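Side-chain contact in erythrocyte membrane protein 1 (Plasmodium falciparum, PDB 2XU0), which probably binds host cell surface receptors as a parasite adhesin, this piece being its N-terminal segment and first Duffy-binding-like domain, a rosetting domain: residues 289-292 against 298-301. The protein carries 10 engineered substitutions. Residues are numbered along the deposited sequence; the frame is centred on the assembly and turned at random.
Sequences FSSH and NEGA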
# COMPACT_ATOMS: atom_id res chain seq x y z
N PHE A 289 8.75 -0.21 -18.05
CA PHE A 289 9.58 -0.97 -17.11
C PHE A 289 10.93 -0.37 -16.90
O PHE A 289 11.45 0.24 -17.82
CB PHE A 289 9.79 -2.42 -17.65
CG PHE A 289 10.17 -2.48 -19.12
CD1 PHE A 289 11.50 -2.62 -19.51
CD2 PHE A 289 9.19 -2.39 -20.12
CE1 PHE A 289 11.85 -2.68 -20.86
CE2 PHE A 289 9.55 -2.41 -21.47
CZ PHE A 289 10.87 -2.56 -21.83
N SER A 290 11.55 -0.64 -15.73
CA SER A 290 12.94 -0.27 -15.49
C SER A 290 13.75 -1.35 -16.25
O SER A 290 13.22 -2.44 -16.45
CB SER A 290 13.27 -0.26 -14.00
OG SER A 290 13.01 -1.52 -13.41
N SER A 291 14.97 -1.03 -16.72
CA SER A 291 15.74 -1.91 -17.60
C SER A 291 16.94 -2.64 -17.02
O SER A 291 17.38 -3.63 -17.61
CB SER A 291 16.24 -1.10 -18.80
OG SER A 291 15.19 -0.50 -19.53
N HIS A 292 17.57 -2.09 -15.98
CA HIS A 292 18.84 -2.63 -15.49
C HIS A 292 18.81 -3.23 -14.10
O HIS A 292 19.86 -3.39 -13.46
CB HIS A 292 19.96 -1.58 -15.70
CG HIS A 292 20.14 -1.20 -17.14
ND1 HIS A 292 19.82 0.06 -17.60
CD2 HIS A 292 20.56 -1.96 -18.19
CE1 HIS A 292 20.06 0.04 -18.91
NE2 HIS A 292 20.49 -1.15 -19.31
N ASN A 298 19.92 2.19 -11.13
CA ASN A 298 21.02 2.75 -11.94
C ASN A 298 20.56 3.61 -13.11
O ASN A 298 21.42 4.01 -13.89
CB ASN A 298 21.92 1.60 -12.47
CG ASN A 298 22.40 0.60 -11.44
OD1 ASN A 298 21.95 -0.56 -11.41
ND2 ASN A 298 23.33 1.02 -10.60
N GLU A 299 19.25 3.91 -13.23
CA GLU A 299 18.63 4.55 -14.39
C GLU A 299 18.19 6.01 -14.37
O GLU A 299 17.62 6.48 -15.36
CB GLU A 299 17.48 3.66 -14.91
CG GLU A 299 17.94 2.36 -15.55
CD GLU A 299 16.91 1.26 -15.46
OE1 GLU A 299 15.88 1.34 -16.16
OE2 GLU A 299 17.12 0.32 -14.65
N GLY A 300 18.45 6.72 -13.29
CA GLY A 300 18.04 8.12 -13.22
C GLY A 300 16.58 8.22 -12.82
O GLY A 300 16.22 7.75 -11.73
N ALA A 301 15.72 8.81 -13.70
CA ALA A 301 14.29 9.04 -13.45
C ALA A 301 13.55 7.85 -12.86
O ALA A 301 13.55 6.78 -13.46
CB ALA A 301 13.59 9.52 -14.72
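Residues 289-292 run from the end of strand 287-289 into the irregular loop that leads to helix 311-338, residues 298-301 lie further along the same loop, and the two backbones come nearest at His292 and Asn298, with CA atoms 6.8 Å apart. One side chain bridges them: Glu299 runs extended beyond CG and lays its carboxylate against the backbone of Ser291 and His292, with each oxygen taking one amide. Ser291 N gives a nearly straight bond to Glu299 OE1 (2.6 Å, 172°), arriving on the syn side but somewhat out of the carboxylate plane. His292 N reaches Glu299 OE2 at 2.8 Å from well above that plane. Neither amide lies in the carboxylate plane, so the group sits tilted across the two N-H groups rather than flat against them. Around it, the CB atoms of Ser290, Ser291 and His292 contribute van der Waals contacts; that of Ser291 lies 3.6 Å from Glu299 OE1. With CG beside its own backbone N (chi1 -60°), the His292 ring crosses the glutamate chain at a slant; Glu299 CG meets the ring edge 3.6 Å from ND1, and ring and carboxylate planes are 80° apart. Ser290 turns its hydroxyl to other partners, hydrogen bonding with Asp277 OD1 and Tyr278 N, which ties the chain, just past strand 287-289, to the residues that lead into its antiparallel partner, strand 279-281. Glu299 OE1 also binds a glycerol, probably from the crystallisation liquor. Two successive amides gripping both oxygens should restrict rotation of the carboxylate and probably favour its ionised form, so that a single acidic side chain clasps this surface loop to itself.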